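Local coordinates for dTDP Sugar Isomerase (Desulfovibrio desulfuricans subsp. desulfuricans str. G20, PDB 3EJK), which probably catalyses the 3,5-epimerisation of dTDP-4-dehydro-6-deoxyglucose to dTDP-4-dehydrorhamnose, a step in making the activated sugar dTDP-L-rhamnose, at residues 17-22 against 101-106; 88-93 against 121-126. One frame throughout, in Å; residues are numbered along the deposited sequence.

Interaction 1. Residues 17-22 against 101-106; sequences LLPVEG and RLAQVT
Leu18, Pro19 and Val20 lay an apolar patch against one face of strand 102-108, a side-chain contact without direct hydrogen bonds between a loop and an edge strand, within this chain, of a five-stranded antiparallel sheet. The loop joins strand 16-17 to strand 24-31, two members of the other sheet. On the strand the receiving face is formed by Ala103 and Val105, whereas Leu102 and Gln104 point away from the loop. Ala103 is the focus. Its CB lies 3.8 Å from Val20 CG2 and 3.9 Å from Pro19 CD, with Leu18 CB a little farther off, so that three successive loop residues gather round one methyl group. Farther along the strand the ends of two branched side chains meet: CD2 of Leu18 comes to 3.7 Å from CG2 of Val105, CD1 also lies close, and the two side chains cross at about a right angle. Val20 sets CG2 anti to its carbonyl carbon (chi1 of 168°, measured to CG1), which carries this methyl to the strand, where it also rests 3.5 Å from Arg101 O. Pro19 CB lies 3.7 Å from Leu102 O. At the exposed margin the contact turns polar. A water donates to Pro19 O at 2.6 Å and accepts a weak bond from Arg101 NH1, whose extended side chain leads outward from the strand. Beyond the patch, Val105 also touches Leu25 of strand 24-31, and Glu21 N is hydrogen-bonded to Thr98 OG1, tying the loop to the connection that precedes strand 102-108. Small and branched apolar residues thus join a connection of one sheet to the inner face of the other, as in the beta-sandwich or jelly-roll barrel of the cupin fold to which this epimerase family belongs.

Interaction 2. Residues 88-93 against 121-126; sequences VLYDGR and QVWYGF
Tyr90 and Trp123 sit side by side on one face of the sheet, their planes tilted by 22° and offset, so that contact is confined to their rims. Tyr90 CD2 and Trp123 CD1 touch, 3.7 Å apart, Trp123 CD1 lying near the plane of the Tyr90 ring, at its edge. On the other face Leu89 directs CD2 at the CB of Tyr124. Tyr124 CG sits between the backbone N and the carbonyl carbon (chi1 59°), and its ring leads away from Leu89, its OH hydrogen-bonded to a citrate probably from the crystallisation liquor. These pairs hang on an antiparallel ladder within the cupin-type barrel: Val88 with Gly125 and Tyr90 with Trp123 are hydrogen-bonded pairs, the latter through Tyr90 N to Trp123 O at 2.9 Å and Trp123 N to Tyr90 O. Beyond it Val122 CG2 lies over the centre of the Arg93 guanidinium, 3.5 Å from CZ. That group is held by a side-on salt bridge, NE to OD1 of Asp91 (2.8 Å) and NH2 to OD2, while NH2 also reaches Glu21 O. Asp91 OD1 also accepts from Arg93 N, an Asx turn; Arg93 NE and N reach it from opposite faces of the carboxylate plane.

Overall arrangement
The two contacts meet in one sheet, where strands 102-108 and 84-90 are neighbours: Leu89 N is hydrogen-bonded to Ala103 O, so the residue at the focus of interaction 1 is paired with one that packs in interaction 2. Interaction 2 is mostly buried and joins adjacent strands through main-chain bonds, with aromatic and aliphatic side chains on the two faces. Interaction 1 is only partly buried and smaller, 291 against 466 Å², and brings a loop from the opposing sheet over the strand by apolar contact, with a water at its margin. Arg93 of interaction 2 is also anchored on the loop of interaction 1.

Interaction 1. Residues 17-22 against 101-106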
ATOM      1  N   LEU A  17      20.490  -6.820  -9.301  1.00 30.25           N
ATOM      2  CA  LEU A  17      20.771  -7.949  -8.423  1.00 31.79           C
ATOM      3  C   LEU A  17      21.541  -7.381  -7.250  1.00 31.65           C
ATOM      4  O   LEU A  17      22.139  -6.311  -7.347  1.00 33.54           O
ATOM      5  CB  LEU A  17      21.544  -9.072  -9.126  1.00 31.77           C
ATOM      6  CG  LEU A  17      20.785  -9.624 -10.339  1.00 36.51           C
ATOM      7  CD1 LEU A  17      21.395 -10.930 -10.811  1.00 38.79           C
ATOM      8  CD2 LEU A  17      19.308  -9.812  -9.983  1.00 40.70           C
ATOM      9  N   LEU A  18      21.471  -8.091  -6.138  1.00 30.18           N
ATOM     10  CA  LEU A  18      22.103  -7.666  -4.890  1.00 27.71           C
ATOM     11  C   LEU A  18      23.067  -8.742  -4.452  1.00 27.63           C
ATOM     12  O   LEU A  18      23.081  -9.822  -5.042  1.00 28.31           O
ATOM     13  CB  LEU A  18      21.038  -7.420  -3.844  1.00 25.96           C
ATOM     14  CG  LEU A  18      20.064  -6.280  -4.123  1.00 28.68           C
ATOM     15  CD1 LEU A  18      18.817  -6.397  -3.227  1.00 23.38           C
ATOM     16  CD2 LEU A  18      20.779  -4.937  -3.945  1.00 31.47           C
ATOM     17  N   PRO A  19      23.878  -8.466  -3.428  1.00 26.83           N
ATOM     18  CA  PRO A  19      24.899  -9.426  -3.044  1.00 26.02           C
ATOM     19  C   PRO A  19      24.351 -10.673  -2.387  1.00 24.91           C
ATOM     20  O   PRO A  19      25.109 -11.574  -2.048  1.00 24.38           O
ATOM     21  CB  PRO A  19      25.781  -8.636  -2.082  1.00 26.77           C
ATOM     22  CG  PRO A  19      25.550  -7.210  -2.471  1.00 27.74           C
ATOM     23  CD  PRO A  19      24.097  -7.164  -2.785  1.00 27.32           C
ATOM     24  N   VAL A  20      23.042 -10.701  -2.199  1.00 24.27           N
ATOM     25  CA  VAL A  20      22.372 -11.907  -1.685  1.00 23.13           C
ATOM     26  C   VAL A  20      21.604 -12.472  -2.873  1.00 22.88           C
ATOM     27  O   VAL A  20      20.782 -11.785  -3.483  1.00 23.21           O
ATOM     28  CB  VAL A  20      21.415 -11.685  -0.471  1.00 23.79           C
ATOM     29  CG1 VAL A  20      20.571 -12.933  -0.236  1.00 21.89           C
ATOM     30  CG2 VAL A  20      22.198 -11.360   0.807  1.00 21.96           C
ATOM     31  N   GLU A  21      21.919 -13.722  -3.198  1.00 22.16           N
ATOM     32  CA  GLU A  21      21.302 -14.437  -4.317  0.50 22.36           C
ATOM     33  C   GLU A  21      19.796 -14.398  -4.249  1.00 22.53           C
ATOM     34  O   GLU A  21      19.198 -14.739  -3.222  1.00 22.82           O
ATOM     35  CB  GLU A  21      21.751 -15.907  -4.339  0.50 22.21           C
ATOM     36  CG  GLU A  21      21.116 -16.703  -5.455  0.50 20.90           C
ATOM     37  CD  GLU A  21      21.658 -16.293  -6.803  0.50 23.17           C
ATOM     38  OE1 GLU A  21      22.876 -16.455  -7.007  0.50 26.03           O
ATOM     39  OE2 GLU A  21      20.880 -15.819  -7.654  0.50 25.06           O
ATOM     40  N   GLY A  22      19.215 -14.000  -5.359  1.00 22.26           N
ATOM     41  CA  GLY A  22      17.774 -13.939  -5.544  1.00 21.98           C
ATOM     42  C   GLY A  22      17.124 -12.640  -5.124  1.00 22.29           C
ATOM     43  O   GLY A  22      15.966 -12.367  -5.457  1.00 22.84           O
ATOM     44  N   ARG A 101      26.426 -13.939   3.369  1.00 22.99           N
ATOM     45  CA  ARG A 101      26.505 -12.525   2.964  1.00 23.74           C
ATOM     46  C   ARG A 101      25.322 -11.662   3.354  1.00 23.43           C
ATOM     47  O   ARG A 101      24.215 -12.151   3.568  1.00 23.48           O
ATOM     48  CB  ARG A 101      26.758 -12.422   1.442  1.00 25.40           C
ATOM     49  CG  ARG A 101      28.111 -12.989   1.114  1.00 31.25           C
ATOM     50  CD  ARG A 101      28.419 -13.150  -0.333  1.00 37.82           C
ATOM     51  NE  ARG A 101      29.612 -14.000  -0.452  1.00 44.53           N
ATOM     52  CZ  ARG A 101      30.136 -14.448  -1.592  1.00 47.65           C
ATOM     53  NH1 ARG A 101      29.600 -14.133  -2.766  1.00 46.85           N
ATOM     54  NH2 ARG A 101      31.217 -15.216  -1.548  1.00 50.55           N
ATOM     55  N   LEU A 102      25.610 -10.364   3.458  1.00 22.85           N
ATOM     56  CA  LEU A 102      24.601  -9.317   3.686  1.00 22.78           C
ATOM     57  C   LEU A 102      24.300  -8.494   2.445  1.00 23.46           C
ATOM     58  O   LEU A 102      25.129  -8.314   1.562  1.00 23.64           O
ATOM     59  CB  LEU A 102      25.076  -8.323   4.750  1.00 22.32           C
ATOM     60  CG  LEU A 102      25.316  -8.870   6.158  1.00 22.74           C
ATOM     61  CD1 LEU A 102      25.947  -7.799   7.031  1.00 26.78           C
ATOM     62  CD2 LEU A 102      24.006  -9.369   6.739  1.00 22.49           C
ATOM     63  N   ALA A 103      23.073  -8.012   2.395  1.00 23.88           N
ATOM     64  CA  ALA A 103      22.675  -7.035   1.379  1.00 22.38           C
ATOM     65  C   ALA A 103      22.010  -5.900   2.160  1.00 22.81           C
ATOM     66  O   ALA A 103      21.182  -6.141   3.035  1.00 22.79           O
ATOM     67  CB  ALA A 103      21.726  -7.639   0.327  1.00 21.59           C
ATOM     68  N   GLN A 104      22.439  -4.673   1.893  1.00 22.65           N
ATOM     69  CA  GLN A 104      21.862  -3.498   2.544  1.00 23.01           C
ATOM     70  C   GLN A 104      21.239  -2.603   1.489  1.00 23.19           C
ATOM     71  O   GLN A 104      21.844  -2.284   0.476  1.00 22.38           O
ATOM     72  CB  GLN A 104      22.901  -2.761   3.381  1.00 24.47           C
ATOM     73  CG  GLN A 104      23.615  -3.687   4.419  1.00 28.13           C
ATOM     74  CD  GLN A 104      24.490  -2.936   5.426  1.00 29.72           C
ATOM     75  OE1 GLN A 104      24.051  -1.984   6.061  1.00 33.62           O
ATOM     76  NE2 GLN A 104      25.716  -3.400   5.594  1.00 35.24           N
ATOM     77  N   VAL A 105      19.993  -2.234   1.731  1.00 22.74           N
ATOM     78  CA  VAL A 105      19.269  -1.389   0.801  0.50 23.28           C
ATOM     79  C   VAL A 105      18.473  -0.321   1.530  1.00 23.05           C
ATOM     80  O   VAL A 105      18.032  -0.498   2.665  1.00 23.83           O
ATOM     81  CB  VAL A 105      18.342  -2.243  -0.118  0.50 23.74           C
ATOM     82  CG1 VAL A 105      17.312  -1.377  -0.796  0.50 21.31           C
ATOM     83  CG2 VAL A 105      19.195  -3.039  -1.138  0.50 20.12           C
ATOM     84  N   THR A 106      18.344   0.788   0.846  1.00 23.49           N
ATOM     85  CA  THR A 106      17.587   1.961   1.295  1.00 23.95           C
ATOM     86  C   THR A 106      16.358   2.039   0.417  1.00 23.67           C
ATOM     87  O   THR A 106      16.463   1.976  -0.826  1.00 22.38           O
ATOM     88  CB  THR A 106      18.417   3.267   1.148  1.00 25.04           C
ATOM     89  OG1 THR A 106      19.484   3.248   2.105  1.00 24.44           O
ATOM     90  CG2 THR A 106      17.554   4.507   1.385  1.00 26.19           C
TER
HETATM   91  O   HOH W   1      27.558 -11.545  -2.993  1.00 32.47           O

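Interaction 2. Residues 88-93 against 121-126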
ATOM      1  N   VAL A  88      18.084  -4.690   5.748  1.00 22.65           N
ATOM      2  CA  VAL A  88      19.249  -5.551   5.713  1.00 22.23           C
ATOM      3  C   VAL A  88      18.803  -6.980   5.495  1.00 23.32           C
ATOM      4  O   VAL A  88      17.880  -7.474   6.144  1.00 24.47           O
ATOM      5  CB  VAL A  88      20.105  -5.487   6.981  1.00 22.13           C
ATOM      6  CG1 VAL A  88      21.207  -6.545   6.913  1.00 21.39           C
ATOM      7  CG2 VAL A  88      20.696  -4.084   7.196  1.00 16.98           C
ATOM      8  N   LEU A  89      19.481  -7.632   4.561  1.00 23.32           N
ATOM      9  CA  LEU A  89      19.213  -9.032   4.212  1.00 22.93           C
ATOM     10  C   LEU A  89      20.435  -9.847   4.583  1.00 22.28           C
ATOM     11  O   LEU A  89      21.550  -9.392   4.432  1.00 21.72           O
ATOM     12  CB  LEU A  89      18.939  -9.190   2.704  1.00 23.91           C
ATOM     13  CG  LEU A  89      17.832  -8.326   2.078  1.00 20.21           C
ATOM     14  CD1 LEU A  89      17.580  -8.816   0.648  1.00 21.67           C
ATOM     15  CD2 LEU A  89      16.592  -8.430   2.891  1.00 20.57           C
ATOM     16  N   TYR A  90      20.187 -11.030   5.132  1.00 22.80           N
ATOM     17  CA  TYR A  90      21.246 -11.972   5.523  1.00 22.74           C
ATOM     18  C   TYR A  90      20.957 -13.367   5.000  1.00 22.67           C
ATOM     19  O   TYR A  90      19.931 -13.969   5.311  1.00 22.57           O
ATOM     20  CB  TYR A  90      21.438 -12.030   7.029  1.00 22.82           C
ATOM     21  CG  TYR A  90      22.339 -13.179   7.418  1.00 22.45           C
ATOM     22  CD1 TYR A  90      23.663 -13.206   7.012  1.00 23.14           C
ATOM     23  CD2 TYR A  90      21.859 -14.238   8.175  1.00 26.51           C
ATOM     24  CE1 TYR A  90      24.482 -14.254   7.335  1.00 27.37           C
ATOM     25  CE2 TYR A  90      22.686 -15.278   8.521  1.00 29.38           C
ATOM     26  CZ  TYR A  90      23.985 -15.281   8.096  1.00 27.65           C
ATOM     27  OH  TYR A  90      24.794 -16.327   8.424  1.00 38.13           O
ATOM     28  N   ASP A  91      21.878 -13.845   4.178  1.00 22.35           N
ATOM     29  CA  ASP A  91      21.750 -15.161   3.537  1.00 22.81           C
ATOM     30  C   ASP A  91      22.231 -16.296   4.434  1.00 23.94           C
ATOM     31  O   ASP A  91      23.414 -16.623   4.484  1.00 22.51           O
ATOM     32  CB  ASP A  91      22.510 -15.176   2.218  1.00 21.78           C
ATOM     33  CG  ASP A  91      22.129 -16.336   1.339  1.00 21.67           C
ATOM     34  OD1 ASP A  91      21.486 -17.289   1.843  1.00 22.81           O
ATOM     35  OD2 ASP A  91      22.483 -16.283   0.138  1.00 23.23           O
ATOM     36  N   GLY A  92      21.265 -16.904   5.109  1.00 26.01           N
ATOM     37  CA  GLY A  92      21.521 -18.022   6.009  1.00 27.16           C
ATOM     38  C   GLY A  92      21.403 -19.368   5.314  1.00 27.13           C
ATOM     39  O   GLY A  92      21.515 -20.420   5.940  1.00 28.58           O
ATOM     40  N   ARG A  93      21.212 -19.326   4.007  1.00 27.19           N
ATOM     41  CA  ARG A  93      21.056 -20.564   3.201  1.00 25.51           C
ATOM     42  C   ARG A  93      22.394 -21.256   3.028  1.00 26.40           C
ATOM     43  O   ARG A  93      23.310 -20.756   2.379  1.00 26.80           O
ATOM     44  CB  ARG A  93      20.407 -20.258   1.856  1.00 25.26           C
ATOM     45  CG  ARG A  93      19.030 -19.677   1.995  1.00 22.84           C
ATOM     46  CD  ARG A  93      18.502 -19.131   0.681  1.00 21.80           C
ATOM     47  NE  ARG A  93      19.348 -18.058   0.178  1.00 18.84           N
ATOM     48  CZ  ARG A  93      19.063 -17.353  -0.903  1.00 20.30           C
ATOM     49  NH1 ARG A  93      17.947 -17.604  -1.527  1.00 22.82           N
ATOM     50  NH2 ARG A  93      19.852 -16.374  -1.335  1.00 22.89           N
ATOM     51  N   GLN A 121      13.736 -17.977   2.738  1.00 23.12           N
ATOM     52  CA  GLN A 121      14.790 -18.478   3.589  0.50 23.91           C
ATOM     53  C   GLN A 121      15.961 -17.518   3.732  1.00 24.94           C
ATOM     54  O   GLN A 121      17.065 -17.892   4.134  1.00 25.02           O
ATOM     55  CB  GLN A 121      15.180 -19.895   3.162  0.50 24.44           C
ATOM     56  CG  GLN A 121      14.019 -20.878   3.389  0.50 23.31           C
ATOM     57  CD  GLN A 121      14.308 -22.303   2.950  0.50 26.73           C
ATOM     58  OE1 GLN A 121      15.453 -22.683   2.740  0.50 26.78           O
ATOM     59  NE2 GLN A 121      13.253 -23.107   2.833  0.50 29.69           N
ATOM     60  N   VAL A 122      15.677 -16.273   3.415  1.00 23.44           N
ATOM     61  CA  VAL A 122      16.629 -15.191   3.608  1.00 22.98           C
ATOM     62  C   VAL A 122      16.094 -14.349   4.759  1.00 23.40           C
ATOM     63  O   VAL A 122      14.932 -13.933   4.746  1.00 23.54           O
ATOM     64  CB  VAL A 122      16.791 -14.288   2.366  1.00 23.61           C
ATOM     65  CG1 VAL A 122      17.594 -13.015   2.712  1.00 22.53           C
ATOM     66  CG2 VAL A 122      17.469 -15.039   1.236  1.00 24.03           C
ATOM     67  N   TRP A 123      16.933 -14.140   5.765  1.00 23.10           N
ATOM     68  CA  TRP A 123      16.572 -13.300   6.910  1.00 23.24           C
ATOM     69  C   TRP A 123      16.508 -11.844   6.505  1.00 23.34           C
ATOM     70  O   TRP A 123      17.332 -11.352   5.728  1.00 22.56           O
ATOM     71  CB  TRP A 123      17.582 -13.410   8.045  1.00 24.42           C
ATOM     72  CG  TRP A 123      17.617 -14.722   8.777  1.00 22.30           C
ATOM     73  CD1 TRP A 123      18.524 -15.733   8.603  1.00 26.79           C
ATOM     74  CD2 TRP A 123      16.746 -15.142   9.828  1.00 25.21           C
ATOM     75  NE1 TRP A 123      18.256 -16.767   9.474  1.00 26.85           N
ATOM     76  CE2 TRP A 123      17.165 -16.429  10.233  1.00 24.05           C
ATOM     77  CE3 TRP A 123      15.641 -14.565  10.461  1.00 23.98           C
ATOM     78  CZ2 TRP A 123      16.523 -17.134  11.235  1.00 24.35           C
ATOM     79  CZ3 TRP A 123      15.007 -15.279  11.457  1.00 21.58           C
ATOM     80  CH2 TRP A 123      15.433 -16.546  11.819  1.00 23.53           C
ATOM     81  N   TYR A 124      15.516 -11.162   7.051  1.00 22.41           N
ATOM     82  CA  TYR A 124      15.359  -9.726   6.820  1.00 22.20           C
ATOM     83  C   TYR A 124      14.959  -8.931   8.058  1.00 21.35           C
ATOM     84  O   TYR A 124      14.354  -9.411   8.990  1.00 22.31           O
ATOM     85  CB  TYR A 124      14.437  -9.422   5.633  1.00 22.07           C
ATOM     86  CG  TYR A 124      13.030  -9.955   5.731  1.00 21.96           C
ATOM     87  CD1 TYR A 124      12.709 -11.211   5.258  1.00 24.06           C
ATOM     88  CD2 TYR A 124      12.016  -9.178   6.263  1.00 24.20           C
ATOM     89  CE1 TYR A 124      11.398 -11.696   5.336  1.00 20.71           C
ATOM     90  CE2 TYR A 124      10.718  -9.640   6.355  1.00 22.58           C
ATOM     91  CZ  TYR A 124      10.408 -10.899   5.887  1.00 26.10           C
ATOM     92  OH  TYR A 124       9.107 -11.363   5.976  1.00 25.21           O
ATOM     93  N   GLY A 125      15.422  -7.701   8.043  1.00 22.51           N
ATOM     94  CA  GLY A 125      15.140  -6.724   9.085  1.00 22.72           C
ATOM     95  C   GLY A 125      15.117  -5.344   8.461  1.00 22.38           C
ATOM     96  O   GLY A 125      15.708  -5.120   7.407  1.00 21.84           O
ATOM     97  N   PHE A 126      14.415  -4.425   9.101  1.00 20.61           N
ATOM     98  CA  PHE A 126      14.362  -3.055   8.590  1.00 20.75           C
ATOM     99  C   PHE A 126      14.039  -2.056   9.680  1.00 20.73           C
ATOM    100  O   PHE A 126      13.473  -2.401  10.722  1.00 19.30           O
ATOM    101  CB  PHE A 126      13.387  -2.933   7.407  1.00 20.69           C
ATOM    102  CG  PHE A 126      11.995  -3.448   7.691  1.00 18.34           C
ATOM    103  CD1 PHE A 126      11.042  -2.637   8.252  1.00 19.59           C
ATOM    104  CD2 PHE A 126      11.647  -4.754   7.382  1.00 25.54           C
ATOM    105  CE1 PHE A 126       9.759  -3.100   8.496  1.00 21.75           C
ATOM    106  CE2 PHE A 126      10.383  -5.228   7.632  1.00 25.70           C
ATOM    107  CZ  PHE A 126       9.430  -4.399   8.199  1.00 23.20           C
TER